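Local atomic coordinates of esterase (Xanthomonas oryzae pv. oryzae, PDB entry 3H2G), a protein that hydrolyses ester bonds as a cell-wall-degrading enzyme that contributes to the virulence of this bacterium on rice. Residues 97-100 / 101-104; 308-311 / 312-316. All blocks are in the same frame, centred on the assembly; numbering follows the deposited sequence.

Interaction 1 of 2, residues 97-100 / 101-104; sequences AKEI and RDAK
R101 folds back over the turn of helix that begins at K98, and the path of its side chain explains the contact. R101 CB lies 3.4 Å from K98 O. CG leaves on the side opposite the backbone N (chi1 -162°), and two successive bends, at chi2 and chi3, curl the chain back instead of letting it extend; the side chain also rests against L13 and T14 of strand 7-16. At the tip the two terminal nitrogens part company. NH2 lies alongside the aliphatic stem of K98, 4.0 Å from CG of K98, while NH1 forms a salt bridge with D102, 2.7 Å from its OD1. NH1 is also near K98 O, which sits at the edge of the guanidinium, but the angle is too poor for a hydrogen bond; that oxygen instead accepts a bond of 2.8 Å from D102 N.

The same residues form the last turn of helix 96-102, closed by a Schellman motif: K104 takes a positive phi of 49°, and its N bonds back to R101 O at 3.0 Å. On the flank of this turn the carboxylates of E99 and D102 approach each other, with E99 OE1 and D102 OD2 4.2 Å apart. A water donates to both oxygens, 2.6 Å from D102 OD2, and bridges what would otherwise probably be a repulsive pair. The K98 chain runs beside R101 in the same direction, and its ammonium forms salt bridges with E48 and E95.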
ATOM      1  N   ALA A  97       7.167  -2.032 -11.882  1.00  6.41           N
ATOM      2  CA  ALA A  97       8.272  -2.711 -12.550  1.00  6.91           C
ATOM      3  C   ALA A  97       9.111  -1.760 -13.396  1.00  7.71           C
ATOM      4  O   ALA A  97      10.340  -1.771 -13.324  1.00  7.04           O
ATOM      5  CB  ALA A  97       7.741  -3.851 -13.413  1.00  6.32           C
ATOM      6  N   LYS A  98       8.449  -0.934 -14.195  1.00  8.17           N
ATOM      7  CA  LYS A  98       9.167   0.008 -15.042  1.00  8.90           C
ATOM      8  C   LYS A  98       9.825   1.119 -14.230  1.00  9.31           C
ATOM      9  O   LYS A  98      10.867   1.646 -14.624  1.00 10.38           O
ATOM     10  CB  LYS A  98       8.225   0.585 -16.100  1.00  9.21           C
ATOM     11  CG  LYS A  98       7.882  -0.433 -17.184  1.00  9.07           C
ATOM     12  CD  LYS A  98       7.091   0.175 -18.327  1.00 10.81           C
ATOM     13  CE  LYS A  98       6.961  -0.812 -19.483  1.00 10.85           C
ATOM     14  NZ  LYS A  98       6.248  -2.060 -19.097  1.00  8.09           N
ATOM     15  N   GLU A  99       9.225   1.470 -13.096  1.00  8.41           N
ATOM     16  CA  GLU A  99       9.783   2.507 -12.237  1.00  9.27           C
ATOM     17  C   GLU A  99      11.108   2.021 -11.643  1.00  9.11           C
ATOM     18  O   GLU A  99      12.087   2.766 -11.596  1.00  8.55           O
ATOM     19  CB  GLU A  99       8.797   2.854 -11.119  1.00 10.49           C
ATOM     20  CG  GLU A  99       9.244   3.977 -10.191  1.00 14.03           C
ATOM     21  CD  GLU A  99       9.597   5.257 -10.930  1.00 18.49           C
ATOM     22  OE1 GLU A  99       8.895   5.606 -11.905  1.00 19.24           O
ATOM     23  OE2 GLU A  99      10.572   5.924 -10.527  1.00 21.23           O
ATOM     24  N   ILE A 100      11.142   0.768 -11.195  1.00  7.96           N
ATOM     25  CA  ILE A 100      12.366   0.209 -10.628  1.00  7.80           C
ATOM     26  C   ILE A 100      13.428   0.165 -11.723  1.00  8.67           C
ATOM     27  O   ILE A 100      14.602   0.459 -11.487  1.00  8.60           O
ATOM     28  CB  ILE A 100      12.124  -1.211 -10.070  1.00  8.75           C
ATOM     29  CG1 ILE A 100      11.186  -1.129  -8.860  1.00  8.84           C
ATOM     30  CG2 ILE A 100      13.448  -1.864  -9.683  1.00  8.63           C
ATOM     31  CD1 ILE A 100      10.846  -2.468  -8.243  1.00 12.75           C
ATOM     32  N   ARG A 101      13.006  -0.189 -12.931  1.00  8.21           N
ATOM     33  CA  ARG A 101      13.924  -0.252 -14.059  1.00 10.04           C
ATOM     34  C   ARG A 101      14.480   1.148 -14.325  1.00  9.41           C
ATOM     35  O   ARG A 101      15.683   1.314 -14.535  1.00  8.81           O
ATOM     36  CB  ARG A 101      13.199  -0.787 -15.298  1.00 12.94           C
ATOM     37  CG  ARG A 101      14.133  -1.285 -16.389  1.00 19.23           C
ATOM     38  CD  ARG A 101      14.360  -0.259 -17.485  1.00 22.25           C
ATOM     39  NE  ARG A 101      13.297  -0.283 -18.488  1.00 25.47           N
ATOM     40  CZ  ARG A 101      12.130   0.340 -18.369  1.00 26.19           C
ATOM     41  NH1 ARG A 101      11.863   1.051 -17.283  1.00 27.62           N
ATOM     42  NH2 ARG A 101      11.226   0.249 -19.337  1.00 24.70           N
ATOM     43  N   ASP A 102      13.609   2.154 -14.303  1.00  8.92           N
ATOM     44  CA  ASP A 102      14.047   3.530 -14.528  1.00 11.05           C
ATOM     45  C   ASP A 102      15.027   3.974 -13.449  1.00 11.36           C
ATOM     46  O   ASP A 102      15.972   4.716 -13.725  1.00 13.14           O
ATOM     47  CB  ASP A 102      12.859   4.499 -14.534  1.00 11.38           C
ATOM     48  CG  ASP A 102      11.912   4.263 -15.693  1.00 12.68           C
ATOM     49  OD1 ASP A 102      12.340   3.668 -16.703  1.00 13.40           O
ATOM     50  OD2 ASP A 102      10.742   4.690 -15.593  1.00 14.73           O
ATOM     51  N   ALA A 103      14.792   3.523 -12.220  1.00 10.23           N
ATOM     52  CA  ALA A 103      15.649   3.882 -11.091  1.00 10.04           C
ATOM     53  C   ALA A 103      16.913   3.025 -11.052  1.00  9.04           C
ATOM     54  O   ALA A 103      17.721   3.135 -10.134  1.00  6.67           O
ATOM     55  CB  ALA A 103      14.875   3.733  -9.784  1.00  9.96           C
ATOM     56  N   LYS A 104      17.073   2.174 -12.059  1.00  8.74           N
ATOM     57  CA  LYS A 104      18.226   1.288 -12.152  1.00  9.32           C
ATOM     58  C   LYS A 104      18.498   0.528 -10.851  1.00  9.41           C
ATOM     59  O   LYS A 104      19.628   0.492 -10.359  1.00  9.37           O
ATOM     60  CB  LYS A 104      19.456   2.091 -12.591  1.00 12.18           C
ATOM     61  CG  LYS A 104      19.278   2.719 -13.974  1.00 16.51           C
ATOM     62  CD  LYS A 104      20.521   3.446 -14.464  1.00 21.39           C
ATOM     63  CE  LYS A 104      20.294   4.010 -15.865  1.00 24.21           C
ATOM     64  NZ  LYS A 104      21.516   4.654 -16.425  1.00 26.44           N
TER
HETATM   65  O   HOH W   1       8.449   4.528 -14.304  1.00 22.22           O

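Interaction 2 of 2, residues 308-311 / 312-316; sequences NPFR and QDLAR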
ATOM      1  N   ASN A 308     -22.695  10.463   7.640  1.00  5.85           N
ATOM      2  CA  ASN A 308     -22.124  11.033   6.419  1.00  5.26           C
ATOM      3  C   ASN A 308     -21.720   9.849   5.535  1.00  6.43           C
ATOM      4  O   ASN A 308     -20.998   8.959   5.982  1.00  5.55           O
ATOM      5  CB  ASN A 308     -20.893  11.883   6.757  1.00  6.74           C
ATOM      6  CG  ASN A 308     -20.306  12.568   5.537  1.00  6.84           C
ATOM      7  OD1 ASN A 308     -20.647  13.714   5.219  1.00 10.14           O
ATOM      8  ND2 ASN A 308     -19.431  11.866   4.840  1.00  1.07           N
ATOM      9  N   PRO A 309     -22.179   9.825   4.269  1.00  5.62           N
ATOM     10  CA  PRO A 309     -21.874   8.740   3.328  1.00  6.93           C
ATOM     11  C   PRO A 309     -20.398   8.456   3.053  1.00  6.65           C
ATOM     12  O   PRO A 309     -20.010   7.295   2.904  1.00  6.56           O
ATOM     13  CB  PRO A 309     -22.641   9.149   2.067  1.00  7.14           C
ATOM     14  CG  PRO A 309     -22.649  10.639   2.146  1.00  9.52           C
ATOM     15  CD  PRO A 309     -22.956  10.885   3.604  1.00  7.43           C
ATOM     16  N   PHE A 310     -19.579   9.499   2.968  1.00  5.68           N
ATOM     17  CA  PHE A 310     -18.156   9.286   2.726  1.00  5.94           C
ATOM     18  C   PHE A 310     -17.565   8.636   3.971  1.00  5.27           C
ATOM     19  O   PHE A 310     -16.770   7.700   3.879  1.00  4.04           O
ATOM     20  CB  PHE A 310     -17.449  10.614   2.432  1.00  5.31           C
ATOM     21  CG  PHE A 310     -15.952  10.505   2.381  1.00  7.40           C
ATOM     22  CD1 PHE A 310     -15.333   9.575   1.545  1.00  5.59           C
ATOM     23  CD2 PHE A 310     -15.157  11.326   3.178  1.00  6.57           C
ATOM     24  CE1 PHE A 310     -13.937   9.465   1.508  1.00  4.73           C
ATOM     25  CE2 PHE A 310     -13.766  11.224   3.149  1.00  7.60           C
ATOM     26  CZ  PHE A 310     -13.155  10.289   2.312  1.00  5.56           C
ATOM     27  N   ARG A 311     -17.974   9.131   5.135  1.00  4.93           N
ATOM     28  CA  ARG A 311     -17.503   8.591   6.403  1.00  5.77           C
ATOM     29  C   ARG A 311     -17.885   7.114   6.514  1.00  6.53           C
ATOM     30  O   ARG A 311     -17.080   6.287   6.950  1.00  5.88           O
ATOM     31  CB  ARG A 311     -18.111   9.384   7.559  1.00  5.84           C
ATOM     32  CG  ARG A 311     -17.599   8.990   8.926  1.00  8.30           C
ATOM     33  CD  ARG A 311     -18.016  10.023   9.954  1.00  7.99           C
ATOM     34  NE  ARG A 311     -17.822   9.552  11.323  1.00  7.29           N
ATOM     35  CZ  ARG A 311     -18.050  10.297  12.399  1.00  6.98           C
ATOM     36  NH1 ARG A 311     -18.473  11.547  12.256  1.00  5.11           N
ATOM     37  NH2 ARG A 311     -17.879   9.787  13.613  1.00  7.99           N
ATOM     38  N   GLN A 312     -19.115   6.789   6.118  1.00  6.76           N
ATOM     39  CA  GLN A 312     -19.601   5.410   6.150  1.00  8.06           C
ATOM     40  C   GLN A 312     -18.746   4.514   5.257  1.00  7.38           C
ATOM     41  O   GLN A 312     -18.441   3.379   5.612  1.00  6.84           O
ATOM     42  CB  GLN A 312     -21.056   5.342   5.670  1.00 10.63           C
ATOM     43  CG  GLN A 312     -22.097   5.855   6.663  1.00 13.70           C
ATOM     44  CD  GLN A 312     -22.381   4.866   7.777  1.00 18.04           C
ATOM     45  OE1 GLN A 312     -22.527   3.666   7.535  1.00 19.96           O
ATOM     46  NE2 GLN A 312     -22.477   5.367   9.004  1.00 19.26           N
ATOM     47  N   ASP A 313     -18.371   5.024   4.088  1.00  7.04           N
ATOM     48  CA  ASP A 313     -17.550   4.248   3.169  1.00  6.64           C
ATOM     49  C   ASP A 313     -16.160   4.009   3.751  1.00  4.83           C
ATOM     50  O   ASP A 313     -15.562   2.952   3.538  1.00  5.34           O
ATOM     51  CB  ASP A 313     -17.453   4.952   1.812  1.00  5.43           C
ATOM     52  CG  ASP A 313     -18.783   4.987   1.077  1.00  6.98           C
ATOM     53  OD1 ASP A 313     -19.713   4.246   1.471  1.00  5.16           O
ATOM     54  OD2 ASP A 313     -18.897   5.748   0.095  1.00  4.15           O
ATOM     55  N   LEU A 314     -15.640   4.988   4.487  1.00  4.46           N
ATOM     56  CA  LEU A 314     -14.329   4.828   5.112  1.00  5.33           C
ATOM     57  C   LEU A 314     -14.432   3.753   6.194  1.00  3.99           C
ATOM     58  O   LEU A 314     -13.543   2.910   6.339  1.00  2.68           O
ATOM     59  CB  LEU A 314     -13.864   6.143   5.748  1.00  2.91           C
ATOM     60  CG  LEU A 314     -13.500   7.303   4.820  1.00  4.25           C
ATOM     61  CD1 LEU A 314     -13.163   8.523   5.663  1.00  4.24           C
ATOM     62  CD2 LEU A 314     -12.310   6.919   3.934  1.00  3.11           C
ATOM     63  N   ALA A 315     -15.528   3.782   6.946  1.00  4.92           N
ATOM     64  CA  ALA A 315     -15.741   2.811   8.016  1.00  4.43           C
ATOM     65  C   ALA A 315     -15.815   1.378   7.481  1.00  6.37           C
ATOM     66  O   ALA A 315     -15.334   0.448   8.128  1.00  5.41           O
ATOM     67  CB  ALA A 315     -17.021   3.152   8.790  1.00  7.46           C
ATOM     68  N   ARG A 316     -16.416   1.199   6.309  1.00  5.74           N
ATOM     69  CA  ARG A 316     -16.524  -0.135   5.724  1.00  8.81           C
ATOM     70  C   ARG A 316     -15.137  -0.668   5.411  1.00  8.25           C
ATOM     71  O   ARG A 316     -14.942  -1.871   5.239  1.00  7.54           O
ATOM     72  CB  ARG A 316     -17.340  -0.107   4.428  1.00 12.88           C
ATOM     73  CG  ARG A 316     -18.786   0.324   4.591  1.00 19.02           C
ATOM     74  CD  ARG A 316     -19.537   0.125   3.289  1.00 24.51           C
ATOM     75  NE  ARG A 316     -20.870   0.717   3.312  1.00 31.01           N
ATOM     76  CZ  ARG A 316     -21.752   0.605   2.323  1.00 32.62           C
ATOM     77  NH1 ARG A 316     -21.441  -0.081   1.232  1.00 33.60           N
ATOM     78  NH2 ARG A 316     -22.939   1.186   2.421  1.00 35.76           N
TER
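L314 sets a methyl group against the ring of F310 one helical turn earlier, and this pair is the tightly packed side of the contact. CD1 of L314 stands over one ring face, 4.1 Å from the F310 centroid and 26° off the ring normal, a CH-pi contact displaced toward the rim at CE2. The other methyl, L314 CD2, reaches the ring margin, 3.8 Å from F310 CZ. F310 is swung toward L314 because its CG lies opposite the backbone N (chi1 171°). Beyond the pair, the F310 ring meets that of F302 and packs on helix 231-246, while L314 also touches L211 and F215.

Helix 309-316, with N308 at its N-cap position, belongs to a largely helical insertion between the neighbouring sheet strands 198-205 and 328-332, the kind of excursion that forms a lid or cap in many alpha/beta hydrolases. Its first turn is tied by Q312 N bonding to N308 O at 2.9 Å.

The looser, solvent-exposed side carries Q312, whose bent chain lays CG 3.4 Å from N308 O before its NE2 hydrogen-bonds to P306 O. R311 runs out as an extended chain, and its guanidinium is held by a salt bridge to E212 and a hydrogen bond to F302 O. On the buried flank, D313 OD1 accepts a hydrogen bond from N248.

Interactions 1 and 2 do not touch: their centres are 36 Å apart, their nearest atoms about 26 Å apart, and they lie on opposite sides of the chain's centre. Each lies within one short helix and its flanks: 97-104 takes in the closing turn of helix 96-102, whereas 308-316 spans helix 309-316 from its N-cap residue. The first helix belongs to the hydrolase body, beside strand 7-16 at the sheet's edge; the second belongs to the helical insertion, which may correspond to the enzyme's substrate-recognition module. Neither includes a residue of the probable Ser-His-Asp triad, whose serine would follow strand 169-175 on a nucleophile elbow.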